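Local coordinates for putative cytoplasmic protein (Salmonella enterica subsp. enterica serovar Typhimurium, PDB 4J32), which is a type VI secretion amidase effector, Tae4, that probably cleaves peptidoglycan as a papain-like cysteine peptidase and is captured here with its immunity protein Tai4, at residues 24-29 with 59-64; 129-134 with 164-169; 72-77 with 86-91; 91-96 with 134-139. All blocks are in the same frame, centred on the assembly; numbering follows the deposited sequence. Where two conformers were deposited one is given.

Contact 1 of 4, residues 24-29 with 59-64; sequences LAFRKV and IRMSYV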
loop_
_atom_site.group_PDB
_atom_site.type_symbol
_atom_site.label_atom_id
_atom_site.label_comp_id
_atom_site.label_asym_id
_atom_site.label_seq_id
_atom_site.Cartn_x
_atom_site.Cartn_y
_atom_site.Cartn_z
ATOM N N LEU A 24 -21.147 10.432 33.289
ATOM C CA LEU A 24 -20.067 9.889 34.098
ATOM C C LEU A 24 -19.412 8.684 33.413
ATOM O O LEU A 24 -18.180 8.559 33.367
ATOM C CB LEU A 24 -20.632 9.475 35.478
ATOM C CG LEU A 24 -19.762 8.832 36.543
ATOM C CD1 LEU A 24 -20.520 8.941 37.880
ATOM C CD2 LEU A 24 -19.394 7.369 36.241
ATOM N N ALA A 25 -20.223 7.757 32.939
ATOM C CA ALA A 25 -19.669 6.526 32.348
ATOM C C ALA A 25 -18.863 6.859 31.069
ATOM O O ALA A 25 -17.771 6.342 30.850
ATOM C CB ALA A 25 -20.798 5.544 32.017
ATOM N N PHE A 26 -19.402 7.759 30.257
ATOM C CA PHE A 26 -18.708 8.169 29.015
ATOM C C PHE A 26 -17.291 8.673 29.301
ATOM O O PHE A 26 -16.342 8.317 28.587
ATOM C CB PHE A 26 -19.508 9.227 28.252
ATOM C CG PHE A 26 -18.999 9.447 26.821
ATOM C CD1 PHE A 26 -19.615 8.817 25.746
ATOM C CD2 PHE A 26 -17.862 10.235 26.595
ATOM C CE1 PHE A 26 -19.141 9.004 24.426
ATOM C CE2 PHE A 26 -17.364 10.425 25.275
ATOM C CZ PHE A 26 -18.003 9.797 24.214
ATOM N N ARG A 27 -17.143 9.503 30.334
ATOM C CA ARG A 27 -15.846 10.024 30.713
ATOM C C ARG A 27 -14.804 8.930 30.953
ATOM O O ARG A 27 -13.635 9.106 30.596
ATOM C CB ARG A 27 -15.977 10.925 31.950
ATOM C CG ARG A 27 -14.689 11.631 32.347
ATOM C CD ARG A 27 -14.880 12.479 33.594
ATOM N NE ARG A 27 -15.774 13.604 33.367
ATOM C CZ ARG A 27 -16.952 13.764 33.967
ATOM N NH1 ARG A 27 -17.379 12.871 34.863
ATOM N NH2 ARG A 27 -17.669 14.842 33.711
ATOM N N LYS A 28 -15.224 7.795 31.523
ATOM C CA LYS A 28 -14.284 6.703 31.837
ATOM C C LYS A 28 -13.602 6.168 30.581
ATOM O O LYS A 28 -12.512 5.603 30.656
ATOM C CB LYS A 28 -14.974 5.538 32.552
ATOM C CG LYS A 28 -15.824 5.911 33.797
ATOM C CD LYS A 28 -15.162 6.876 34.770
ATOM C CE LYS A 28 -14.056 6.243 35.586
ATOM N NZ LYS A 28 -13.594 7.207 36.660
ATOM N N VAL A 29 -14.270 6.330 29.445
ATOM C CA VAL A 29 -13.733 5.845 28.166
ATOM C C VAL A 29 -13.468 6.952 27.146
ATOM O O VAL A 29 -13.283 6.662 25.961
ATOM C CB VAL A 29 -14.633 4.710 27.557
ATOM C CG1 VAL A 29 -14.571 3.453 28.429
ATOM C CG2 VAL A 29 -16.102 5.183 27.368
ATOM N N ILE A 59 -17.963 1.982 20.592
ATOM C CA ILE A 59 -17.511 1.247 21.764
ATOM C C ILE A 59 -17.763 2.097 23.008
ATOM O O ILE A 59 -18.185 1.575 24.050
ATOM C CB ILE A 59 -16.027 0.843 21.628
ATOM C CG1 ILE A 59 -15.837 -0.019 20.357
ATOM C CG2 ILE A 59 -15.542 0.067 22.916
ATOM C CD1 ILE A 59 -14.359 -0.336 19.959
ATOM N N ARG A 60 -17.525 3.409 22.909
ATOM C CA ARG A 60 -17.822 4.263 24.068
ATOM C C ARG A 60 -19.324 4.287 24.384
ATOM O O ARG A 60 -19.714 4.215 25.549
ATOM C CB ARG A 60 -17.307 5.688 23.888
ATOM C CG ARG A 60 -15.788 5.840 23.644
ATOM C CD ARG A 60 -15.431 7.330 23.601
ATOM N NE ARG A 60 -14.013 7.533 23.311
ATOM C CZ ARG A 60 -13.545 8.005 22.160
ATOM N NH1 ARG A 60 -14.375 8.354 21.164
ATOM N NH2 ARG A 60 -12.240 8.125 21.992
ATOM N N MET A 61 -20.158 4.388 23.355
ATOM C CA MET A 61 -21.611 4.360 23.541
ATOM C C MET A 61 -22.071 3.018 24.131
ATOM O O MET A 61 -22.951 2.969 24.996
ATOM C CB MET A 61 -22.319 4.688 22.226
ATOM C CG MET A 61 -22.305 6.188 21.882
ATOM S SD MET A 61 -22.978 7.238 23.191
ATOM C CE MET A 61 -24.660 6.599 23.316
ATOM N N SER A 62 -21.454 1.925 23.677
ATOM C CA SER A 62 -21.747 0.614 24.264
ATOM C C SER A 62 -21.400 0.575 25.761
ATOM O O SER A 62 -22.163 0.057 26.584
ATOM C CB SER A 62 -20.988 -0.491 23.518
ATOM O OG SER A 62 -21.440 -0.583 22.174
ATOM N N TYR A 63 -20.235 1.114 26.102
ATOM C CA TYR A 63 -19.830 1.205 27.502
ATOM C C TYR A 63 -20.890 1.962 28.329
ATOM O O TYR A 63 -21.292 1.496 29.396
ATOM C CB TYR A 63 -18.453 1.872 27.604
ATOM C CG TYR A 63 -17.902 1.964 29.017
ATOM C CD1 TYR A 63 -17.078 0.956 29.525
ATOM C CD2 TYR A 63 -18.175 3.077 29.825
ATOM C CE1 TYR A 63 -16.550 1.048 30.813
ATOM C CE2 TYR A 63 -17.656 3.179 31.127
ATOM C CZ TYR A 63 -16.852 2.162 31.610
ATOM O OH TYR A 63 -16.305 2.231 32.879
ATOM N N VAL A 64 -21.345 3.111 27.830
ATOM C CA VAL A 64 -22.407 3.890 28.493
ATOM C C VAL A 64 -23.643 3.028 28.775
ATOM O O VAL A 64 -24.161 2.992 29.900
ATOM C CB VAL A 64 -22.797 5.134 27.632
ATOM C CG1 VAL A 64 -24.133 5.782 28.125
ATOM C CG2 VAL A 64 -21.640 6.149 27.596
#

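Contact 2 of 4, residues 129-134 with 164-169; sequences KGHGWS and VPEVGT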
loop_
_atom_site.group_PDB
_atom_site.type_symbol
_atom_site.label_atom_id
_atom_site.label_comp_id
_atom_site.label_asym_id
_atom_site.label_seq_id
_atom_site.Cartn_x
_atom_site.Cartn_y
_atom_site.Cartn_z
ATOM N N LYS A 129 -25.948 12.298 11.254
ATOM C CA LYS A 129 -25.566 11.647 10.009
ATOM C C LYS A 129 -25.260 12.753 9.015
ATOM O O LYS A 129 -25.929 13.800 8.990
ATOM C CB LYS A 129 -26.680 10.750 9.476
ATOM C CG LYS A 129 -26.947 9.487 10.323
ATOM C CD LYS A 129 -28.202 8.788 9.777
ATOM C CE LYS A 129 -28.572 7.508 10.551
ATOM N NZ LYS A 129 -30.093 7.351 10.674
ATOM N N GLY A 130 -24.250 12.535 8.185
ATOM C CA GLY A 130 -23.925 13.524 7.175
ATOM C C GLY A 130 -22.882 13.009 6.209
ATOM O O GLY A 130 -22.474 11.834 6.279
ATOM N N HIS A 131 -22.396 13.902 5.363
ATOM C CA HIS A 131 -21.366 13.536 4.396
ATOM C C HIS A 131 -20.033 14.239 4.634
ATOM O O HIS A 131 -19.964 15.269 5.312
ATOM C CB HIS A 131 -21.867 13.783 2.971
ATOM C CG HIS A 131 -22.206 15.214 2.668
ATOM N ND1 HIS A 131 -23.479 15.724 2.812
ATOM C CD2 HIS A 131 -21.451 16.229 2.183
ATOM C CE1 HIS A 131 -23.490 16.993 2.443
ATOM N NE2 HIS A 131 -22.273 17.323 2.048
ATOM N N GLY A 132 -18.966 13.684 4.067
ATOM C CA GLY A 132 -17.653 14.312 4.161
ATOM C C GLY A 132 -16.615 13.487 4.905
ATOM O O GLY A 132 -15.416 13.778 4.806
ATOM N N TRP A 133 -17.057 12.459 5.622
ATOM C CA TRP A 133 -16.131 11.551 6.310
ATOM C C TRP A 133 -15.932 10.270 5.528
ATOM O O TRP A 133 -16.870 9.725 4.961
ATOM C CB TRP A 133 -16.608 11.172 7.708
ATOM C CG TRP A 133 -16.413 12.224 8.753
ATOM C CD1 TRP A 133 -15.546 13.289 8.729
ATOM C CD2 TRP A 133 -17.098 12.284 10.005
ATOM N NE1 TRP A 133 -15.655 14.002 9.913
ATOM C CE2 TRP A 133 -16.605 13.410 10.702
ATOM C CE3 TRP A 133 -18.082 11.487 10.606
ATOM C CZ2 TRP A 133 -17.078 13.770 11.982
ATOM C CZ3 TRP A 133 -18.558 11.847 11.872
ATOM C CH2 TRP A 133 -18.043 12.980 12.546
ATOM N N SER A 134 -14.698 9.789 5.543
ATOM C CA SER A 134 -14.295 8.682 4.704
ATOM C C SER A 134 -14.404 7.339 5.417
ATOM O O SER A 134 -14.185 6.300 4.781
ATOM C CB SER A 134 -12.864 8.910 4.246
ATOM O OG SER A 134 -12.825 9.999 3.334
ATOM N N VAL A 164 -20.331 17.553 6.824
ATOM C CA VAL A 164 -21.558 18.353 6.625
ATOM C C VAL A 164 -22.762 17.577 7.181
ATOM O O VAL A 164 -23.216 16.620 6.566
ATOM C CB VAL A 164 -21.798 18.696 5.149
ATOM C CG1 VAL A 164 -23.120 19.494 4.971
ATOM C CG2 VAL A 164 -20.607 19.477 4.566
ATOM N N PRO A 165 -23.266 17.983 8.359
ATOM C CA PRO A 165 -24.405 17.295 8.978
ATOM C C PRO A 165 -25.673 17.424 8.104
ATOM O O PRO A 165 -25.990 18.518 7.626
ATOM C CB PRO A 165 -24.602 18.039 10.316
ATOM C CG PRO A 165 -23.373 18.903 10.492
ATOM C CD PRO A 165 -22.780 19.125 9.156
ATOM N N GLU A 166 -26.341 16.296 7.870
ATOM C CA GLU A 166 -27.604 16.261 7.113
ATOM C C GLU A 166 -28.804 16.154 8.067
ATOM O O GLU A 166 -29.812 16.848 7.899
ATOM C CB GLU A 166 -27.618 15.049 6.171
ATOM C CG GLU A 166 -26.638 15.104 5.005
ATOM C CD GLU A 166 -26.135 13.720 4.618
ATOM O OE1 GLU A 166 -26.228 12.762 5.450
ATOM O OE2 GLU A 166 -25.596 13.598 3.507
ATOM N N VAL A 167 -28.696 15.250 9.048
ATOM C CA VAL A 167 -29.773 15.031 10.032
ATOM C C VAL A 167 -29.193 14.827 11.435
ATOM O O VAL A 167 -28.225 14.076 11.612
ATOM C CB VAL A 167 -30.666 13.794 9.699
ATOM C CG1 VAL A 167 -31.970 13.819 10.540
ATOM C CG2 VAL A 167 -30.987 13.693 8.221
ATOM N N GLY A 168 -29.782 15.495 12.427
ATOM C CA GLY A 168 -29.395 15.310 13.824
ATOM C C GLY A 168 -30.596 14.865 14.630
ATOM O O GLY A 168 -31.682 15.413 14.464
ATOM N N THR A 169 -30.387 13.887 15.509
ATOM C CA THR A 169 -31.460 13.259 16.275
ATOM C C THR A 169 -31.025 13.203 17.736
ATOM O O THR A 169 -29.904 12.781 18.037
ATOM C CB THR A 169 -31.700 11.815 15.754
ATOM O OG1 THR A 169 -32.037 11.865 14.366
ATOM C CG2 THR A 169 -32.827 11.085 16.524
HETATM O O HOH W 1 -24.999 9.906 5.934
#

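Contact 3 of 4, residues 72-77 with 86-91; sequences IARNSP and NKFYIY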
loop_
_atom_site.group_PDB
_atom_site.type_symbol
_atom_site.label_atom_id
_atom_site.label_comp_id
_atom_site.label_asym_id
_atom_site.label_seq_id
_atom_site.Cartn_x
_atom_site.Cartn_y
_atom_site.Cartn_z
ATOM N N ILE A 72 -26.421 -3.964 26.241
ATOM C CA ILE A 72 -26.675 -4.517 24.910
ATOM C C ILE A 72 -26.845 -6.029 25.020
ATOM O O ILE A 72 -25.954 -6.735 25.519
ATOM C CB ILE A 72 -25.513 -4.142 23.953
ATOM C CG1 ILE A 72 -25.498 -2.609 23.744
ATOM C CG2 ILE A 72 -25.628 -4.876 22.600
ATOM C CD1 ILE A 72 -24.201 -2.085 23.116
ATOM N N ALA A 73 -27.990 -6.527 24.567
ATOM C CA ALA A 73 -28.305 -7.951 24.697
ATOM C C ALA A 73 -27.362 -8.767 23.817
ATOM O O ALA A 73 -26.987 -8.315 22.728
ATOM C CB ALA A 73 -29.756 -8.218 24.315
ATOM N N ARG A 74 -26.987 -9.954 24.290
ATOM C CA ARG A 74 -26.134 -10.863 23.522
ATOM C C ARG A 74 -26.698 -11.101 22.114
ATOM O O ARG A 74 -25.962 -11.092 21.116
ATOM C CB ARG A 74 -25.993 -12.200 24.250
ATOM C CG ARG A 74 -25.026 -13.154 23.570
ATOM C CD ARG A 74 -25.280 -14.603 23.945
ATOM N NE ARG A 74 -26.548 -15.122 23.422
ATOM C CZ ARG A 74 -26.733 -15.568 22.181
ATOM N NH1 ARG A 74 -25.745 -15.553 21.299
ATOM N NH2 ARG A 74 -27.920 -16.023 21.818
ATOM N N ASN A 75 -28.008 -11.306 22.033
ATOM C CA ASN A 75 -28.609 -11.647 20.749
ATOM C C ASN A 75 -29.164 -10.481 19.921
ATOM O O ASN A 75 -29.908 -10.697 18.969
ATOM C CB ASN A 75 -29.662 -12.736 20.939
ATOM C CG ASN A 75 -30.901 -12.223 21.624
ATOM O OD1 ASN A 75 -30.925 -11.092 22.130
ATOM N ND2 ASN A 75 -31.943 -13.040 21.641
ATOM N N SER A 76 -28.812 -9.252 20.295
ATOM C CA SER A 76 -29.089 -8.071 19.476
ATOM C C SER A 76 -28.499 -8.294 18.072
ATOM O O SER A 76 -27.366 -8.771 17.958
ATOM C CB SER A 76 -28.410 -6.847 20.107
ATOM O OG SER A 76 -29.032 -5.668 19.640
ATOM N N PRO A 77 -29.262 -7.979 17.010
ATOM C CA PRO A 77 -28.828 -8.277 15.638
ATOM C C PRO A 77 -27.771 -7.302 15.092
ATOM O O PRO A 77 -27.958 -6.745 14.007
ATOM C CB PRO A 77 -30.134 -8.167 14.833
ATOM C CG PRO A 77 -30.934 -7.133 15.574
ATOM C CD PRO A 77 -30.605 -7.358 17.039
ATOM N N ASN A 86 -17.550 -9.342 30.435
ATOM C CA ASN A 86 -18.475 -10.280 29.776
ATOM C C ASN A 86 -19.757 -9.618 29.247
ATOM O O ASN A 86 -20.739 -10.301 28.943
ATOM C CB ASN A 86 -18.806 -11.483 30.678
ATOM C CG ASN A 86 -17.570 -12.213 31.128
ATOM O OD1 ASN A 86 -16.658 -12.441 30.337
ATOM N ND2 ASN A 86 -17.519 -12.562 32.401
ATOM N N LYS A 87 -19.735 -8.290 29.161
ATOM C CA LYS A 87 -20.800 -7.528 28.490
ATOM C C LYS A 87 -20.381 -7.239 27.047
ATOM O O LYS A 87 -19.235 -7.455 26.676
ATOM C CB LYS A 87 -21.111 -6.230 29.258
ATOM C CG LYS A 87 -21.501 -6.501 30.736
ATOM C CD LYS A 87 -21.913 -5.224 31.467
ATOM C CE LYS A 87 -22.053 -5.493 32.972
ATOM N NZ LYS A 87 -22.146 -4.178 33.693
ATOM N N PHE A 88 -21.313 -6.733 26.243
ATOM C CA PHE A 88 -21.106 -6.687 24.787
ATOM C C PHE A 88 -21.019 -5.288 24.233
ATOM O O PHE A 88 -21.737 -4.383 24.685
ATOM C CB PHE A 88 -22.192 -7.494 24.072
ATOM C CG PHE A 88 -22.332 -8.888 24.612
ATOM C CD1 PHE A 88 -21.444 -9.893 24.224
ATOM C CD2 PHE A 88 -23.315 -9.183 25.558
ATOM C CE1 PHE A 88 -21.545 -11.186 24.769
ATOM C CE2 PHE A 88 -23.433 -10.467 26.093
ATOM C CZ PHE A 88 -22.539 -11.469 25.703
ATOM N N TYR A 89 -20.151 -5.139 23.227
ATOM C CA TYR A 89 -19.754 -3.839 22.696
ATOM C C TYR A 89 -19.864 -3.839 21.193
ATOM O O TYR A 89 -19.150 -4.584 20.508
ATOM C CB TYR A 89 -18.309 -3.522 23.140
ATOM C CG TYR A 89 -18.208 -3.344 24.636
ATOM C CD1 TYR A 89 -18.254 -2.073 25.203
ATOM C CD2 TYR A 89 -18.127 -4.457 25.496
ATOM C CE1 TYR A 89 -18.210 -1.899 26.587
ATOM C CE2 TYR A 89 -18.083 -4.294 26.886
ATOM C CZ TYR A 89 -18.119 -3.006 27.414
ATOM O OH TYR A 89 -18.088 -2.827 28.764
ATOM N N ILE A 90 -20.788 -3.018 20.690
ATOM C CA ILE A 90 -20.983 -2.800 19.260
ATOM C C ILE A 90 -19.834 -1.957 18.712
ATOM O O ILE A 90 -19.425 -0.979 19.340
ATOM C CB ILE A 90 -22.375 -2.143 19.017
ATOM C CG1 ILE A 90 -23.492 -3.183 19.254
ATOM C CG2 ILE A 90 -22.463 -1.463 17.602
ATOM C CD1 ILE A 90 -24.936 -2.555 19.253
ATOM N N TYR A 91 -19.308 -2.334 17.550
ATOM C CA TYR A 91 -18.082 -1.702 17.052
ATOM C C TYR A 91 -18.239 -0.940 15.733
ATOM O O TYR A 91 -17.271 -0.348 15.230
ATOM C CB TYR A 91 -16.918 -2.706 17.015
ATOM C CG TYR A 91 -17.156 -3.962 16.178
ATOM C CD1 TYR A 91 -16.926 -3.956 14.810
ATOM C CD2 TYR A 91 -17.601 -5.154 16.769
ATOM C CE1 TYR A 91 -17.112 -5.107 14.028
ATOM C CE2 TYR A 91 -17.779 -6.313 16.002
ATOM C CZ TYR A 91 -17.513 -6.286 14.636
ATOM O OH TYR A 91 -17.705 -7.393 13.843
HETATM O O HOH W 2 -24.015 -6.267 27.150
#

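Contact 4 of 4, residues 91-96 with 134-139; sequences YRVNDM and SNARGH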
loop_
_atom_site.group_PDB
_atom_site.type_symbol
_atom_site.label_atom_id
_atom_site.label_comp_id
_atom_site.label_asym_id
_atom_site.label_seq_id
_atom_site.Cartn_x
_atom_site.Cartn_y
_atom_site.Cartn_z
ATOM N N TYR A 91 -19.308 -2.334 17.550
ATOM C CA TYR A 91 -18.082 -1.702 17.052
ATOM C C TYR A 91 -18.239 -0.940 15.733
ATOM O O TYR A 91 -17.271 -0.348 15.230
ATOM C CB TYR A 91 -16.918 -2.706 17.015
ATOM C CG TYR A 91 -17.156 -3.962 16.178
ATOM C CD1 TYR A 91 -16.926 -3.956 14.810
ATOM C CD2 TYR A 91 -17.601 -5.154 16.769
ATOM C CE1 TYR A 91 -17.112 -5.107 14.028
ATOM C CE2 TYR A 91 -17.779 -6.313 16.002
ATOM C CZ TYR A 91 -17.513 -6.286 14.636
ATOM O OH TYR A 91 -17.705 -7.393 13.843
ATOM N N ARG A 92 -19.446 -0.966 15.174
ATOM C CA ARG A 92 -19.778 -0.176 13.982
ATOM C C ARG A 92 -20.721 0.975 14.332
ATOM O O ARG A 92 -21.729 0.791 15.032
ATOM C CB ARG A 92 -20.411 -1.049 12.893
ATOM C CG ARG A 92 -19.442 -2.090 12.340
ATOM C CD ARG A 92 -20.099 -2.964 11.242
ATOM N NE ARG A 92 -19.050 -3.690 10.526
ATOM C CZ ARG A 92 -18.927 -5.019 10.447
ATOM N NH1 ARG A 92 -19.838 -5.823 11.004
ATOM N NH2 ARG A 92 -17.903 -5.547 9.773
ATOM N N VAL A 93 -20.392 2.153 13.813
ATOM C CA VAL A 93 -21.222 3.343 13.973
ATOM C C VAL A 93 -22.635 3.109 13.452
ATOM O O VAL A 93 -23.608 3.391 14.156
ATOM C CB VAL A 93 -20.595 4.572 13.276
ATOM C CG1 VAL A 93 -21.574 5.788 13.367
ATOM C CG2 VAL A 93 -19.253 4.904 13.977
ATOM N N ASN A 94 -22.755 2.555 12.248
ATOM C CA ASN A 94 -24.058 2.337 11.637
ATOM C C ASN A 94 -24.916 1.413 12.523
ATOM O O ASN A 94 -26.135 1.589 12.638
ATOM C CB ASN A 94 -23.908 1.772 10.217
ATOM C CG ASN A 94 -23.732 2.867 9.149
ATOM O OD1 ASN A 94 -23.993 4.056 9.400
ATOM N ND2 ASN A 94 -23.330 2.458 7.924
ATOM N N ASP A 95 -24.261 0.413 13.121
ATOM C CA ASP A 95 -24.946 -0.546 13.996
ATOM C C ASP A 95 -25.405 0.117 15.284
ATOM O O ASP A 95 -26.524 -0.115 15.733
ATOM C CB ASP A 95 -24.058 -1.760 14.334
ATOM C CG ASP A 95 -24.029 -2.792 13.220
ATOM O OD1 ASP A 95 -24.805 -2.665 12.227
ATOM O OD2 ASP A 95 -23.234 -3.746 13.337
ATOM N N MET A 96 -24.572 0.978 15.846
ATOM C CA MET A 96 -24.937 1.663 17.086
ATOM C C MET A 96 -26.123 2.571 16.841
ATOM O O MET A 96 -27.068 2.612 17.652
ATOM C CB MET A 96 -23.768 2.469 17.667
ATOM C CG MET A 96 -24.168 3.321 18.901
ATOM S SD MET A 96 -24.981 2.419 20.258
ATOM C CE MET A 96 -23.725 1.257 20.793
ATOM N N SER A 134 -14.698 9.789 5.543
ATOM C CA SER A 134 -14.295 8.682 4.704
ATOM C C SER A 134 -14.404 7.339 5.417
ATOM O O SER A 134 -14.185 6.300 4.781
ATOM C CB SER A 134 -12.864 8.910 4.246
ATOM O OG SER A 134 -12.825 9.999 3.334
ATOM N N ASN A 135 -14.712 7.356 6.706
ATOM C CA ASN A 135 -14.728 6.131 7.514
ATOM C C ASN A 135 -16.094 5.825 8.136
ATOM O O ASN A 135 -16.232 4.827 8.847
ATOM C CB ASN A 135 -13.671 6.227 8.632
ATOM C CG ASN A 135 -14.067 7.260 9.696
ATOM O OD1 ASN A 135 -14.424 8.401 9.357
ATOM N ND2 ASN A 135 -14.055 6.856 10.958
ATOM N N ALA A 136 -17.083 6.690 7.895
ATOM C CA ALA A 136 -18.373 6.588 8.589
ATOM C C ALA A 136 -19.402 7.524 7.972
ATOM O O ALA A 136 -19.050 8.489 7.299
ATOM C CB ALA A 136 -18.219 6.890 10.094
ATOM N N ARG A 137 -20.672 7.223 8.224
ATOM C CA ARG A 137 -21.784 8.029 7.726
ATOM C C ARG A 137 -22.230 9.023 8.795
ATOM O O ARG A 137 -23.142 9.819 8.574
ATOM C CB ARG A 137 -22.973 7.125 7.369
ATOM C CG ARG A 137 -22.866 6.314 6.077
ATOM C CD ARG A 137 -22.882 7.197 4.884
ATOM N NE ARG A 137 -21.492 7.527 4.595
ATOM C CZ ARG A 137 -21.079 8.624 3.984
ATOM N NH1 ARG A 137 -21.929 9.559 3.585
ATOM N NH2 ARG A 137 -19.788 8.787 3.816
ATOM N N GLY A 138 -21.626 8.959 9.971
ATOM C CA GLY A 138 -22.113 9.788 11.062
ATOM C C GLY A 138 -21.398 9.514 12.354
ATOM O O GLY A 138 -20.340 8.875 12.359
ATOM N N HIS A 139 -21.980 10.011 13.444
ATOM C CA HIS A 139 -21.344 9.946 14.760
ATOM C C HIS A 139 -22.466 9.826 15.788
ATOM O O HIS A 139 -23.591 10.288 15.536
ATOM C CB HIS A 139 -20.527 11.220 15.025
ATOM C CG HIS A 139 -19.499 11.056 16.103
ATOM N ND1 HIS A 139 -18.378 10.267 15.952
ATOM C CD2 HIS A 139 -19.430 11.573 17.354
ATOM C CE1 HIS A 139 -17.659 10.309 17.062
ATOM N NE2 HIS A 139 -18.282 11.091 17.931
HETATM O O HOH W 3 -21.316 4.751 9.305
#

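Contact 1 of 4, residues 24-29 with 59-64
Val-29, at the C-terminal end of helix 19-28, presses both of its methyl groups onto helix 57-67. CG1 stands over the face of the Tyr-63 ring, close to its centre and 3.6 Å from the centroid, a CH-pi contact. CG2 rests on the aliphatic part of Arg-60, 3.7 Å from its CB. A beta-branched residue suits this place because its two arms can meet two neighbours one helical turn apart. Tyr-63 has its CG anti to the backbone N (chi1 -177°), which carries the ring across to the other helix, where CE2 lies 4.0 Å from Ala-25 CB and OH reaches the CB of Lys-28.

Further apolar packing comes from Phe-26. Its ring receives Val-64 CG2 at the edge, while Phe-26 CZ lies 3.6 Å from Arg-60 CD. Small Ala-25 lets the backbones approach, its CA 5.4 Å from that of Val-64.

The polar part is one bond, Arg-60 NE to Val-29 O, 2.9 Å long and moderately bent (140° at the hydrogen). The acceptor lies in the guanidinium plane, and NH2 of the same group binds His-31 O, so two main-chain carbonyls in the turn after helix 19-28 share one arginine.

The whole is a buried helix-helix packing, the segment axes 8.6 Å apart and inclined at 137°, within the helical part of a papain-like fold.

Contact 2 of 4, residues 129-134 with 164-169
His-131 and Val-164 face each other as a hydrogen-bonded antiparallel pair, their side chains side by side and pointing the same way. The imidazole takes the position between its backbone N and carbonyl carbon (chi1 61°), which turns it over the neighbouring strand. One face then receives Val-164 CB, 3.7 Å from the ring centroid in a CH-pi contact offset toward the rim, and valine's two methyls continue the cover along CE1 and NE2.

At the ring's edge, His-131 ND1 donates to Glu-166 OE2 over 3.1 Å. The acceptor lies near the imidazole plane, yet the donor stands above the carboxylate plane, the two planes being 51° apart. Glu-166 gets there through a chain bent at chi2 (148°), which folds the carboxylate back over Gly-130. Its OE1 comes 3.0 Å from Gly-130 CA, and a water can link OE1 with Gly-130 O. The carboxylate would probably favour a protonated imidazole.

With no side chain, Gly-130 lets the strands close to 4.2 Å between its CA and that of Pro-165. Its CA also makes a CA-H...O contact of 3.2 Å with Val-164 O.

Between Lys-129 and Gly-130 the register slips by one residue. Lys-129 O accepts from both Glu-166 N (2.8 Å) and Val-167 N (3.1 Å), a classic beta bulge.

Past the strand end, Gly-132 N hydrogen-bonds Glu-2 of an immunity-protein chain. In the four-stranded antiparallel sheet, strands 124-131 and 164-172 are the inner pair: Gly-130 bonds on to Arg-137 beside strand 138-143, Gly-168 to Val-111 of strand 109-112.

Contact 3 of 4, residues 72-77 with 86-91
Phe-88 lays its ring against the start of the type I beta turn from Ala-73 to Ser-76. Arg-74 CA stands over one face, 4.1 Å from the ring centroid in a CH-pi contact displaced toward the rim, and Arg-74 CB comes 3.6 Å from Phe-88 CE2. The arginine uses its aliphatic stem here: with CG anti to the backbone N (chi1 -175°), the stem runs alongside the phenyl group, Arg-74 CG lying 3.7 Å from Phe-88 CZ. The bend at chi3 then leads the guanidinium off, its plane 82° from that of the ring. At the ring's edge sits Ile-72 O, 3.6 Å from Phe-88 CD2, while Asn-86 O lies over the opposite face.

Deeper in, Ile-72 CD1 and Ile-90 CD1 touch at 4.0 Å, branched aliphatic groups well suited to a buried interface.

No direct hydrogen bond crosses between the segments. A water does that work, donating to Ile-72 O at 2.6 Å and accepting from Phe-88 N at 2.9 Å.

The second shell fixes both backbones. Asn-66 of helix 57-67 takes the N-H of Ile-72 with OD1 and gives ND2 to Phe-88 O, while Lys-80 NZ binds the carbonyls of Arg-74 and Ser-76. The turn closes on itself through Ser-76 N to Ala-73 O.

The chemistry is therefore mixed: apolar surfaces provide the direct touch, whereas a water and the outside amide and ammonium groups satisfy main-chain polar atoms that the two segments do not bond to each other.

Contact 4 of 4, residues 91-96 with 134-139
Val-93, in the first turn of helix 93-103, points at the chain entering strand 138-143. With CG1 anti to the backbone N (chi1 175°), that methyl meets Gly-138 O at 3.5 Å, while CG2 lies 4.5 Å from Ala-136 CB. A compact valine fits against the bare backbone of glycine and the small methyl of alanine, and this is the closer, buried half of the contact.

The other half is looser and partly exposed. Asn-94 and Arg-137 run side by side, their amide and guanidinium planes 68° apart, and the nearest approach is Asn-94 OD1 to Arg-137 CB, 3.8 Å. A water bridges the Asn-94 side chain to the backbone of Arg-137, accepting from Arg-137 N at 2.8 Å and donating weakly to Asn-94 OD1. The arginine chain bends at chi2 and chi3, and its NH2 forms a salt bridge with Glu-2 of an immunity-protein chain, whose Glu-45 accepts from Val-93 N at the helix start.

His-139 touches Cys-57 and its NE2 binds Asp-150, consistent with the Cys-His-Asp site of a papain-like cysteine peptidase. The contact thus sets the N-terminal end of helix 93-103 against strand 138-143, outermost in the sheet within this chain, with Pro-58 of helix 57-67 touching Val-93.

Contacts 1 and 4 are buried, contact 3 is partly buried and contact 2 lies at the surface. Helix 57-67 ties three of them together: its Ser-62, within contact 1, probably hydrogen-bonds Ile-90 N of contact 3 and packs on Met-96 of contact 4. Contacts 2 and 4 share Ser-134 and the same sheet, in which strands 124-131 and 138-143 are neighbours, whereas contacts 3 and 4 meet at Tyr-91. Contacts 3 and 4, though differently buried, both lack a direct hydrogen bond and use a water instead; contact 2 is dominated by backbone pairing, contact 1 by apolar helix packing with one arginine bond.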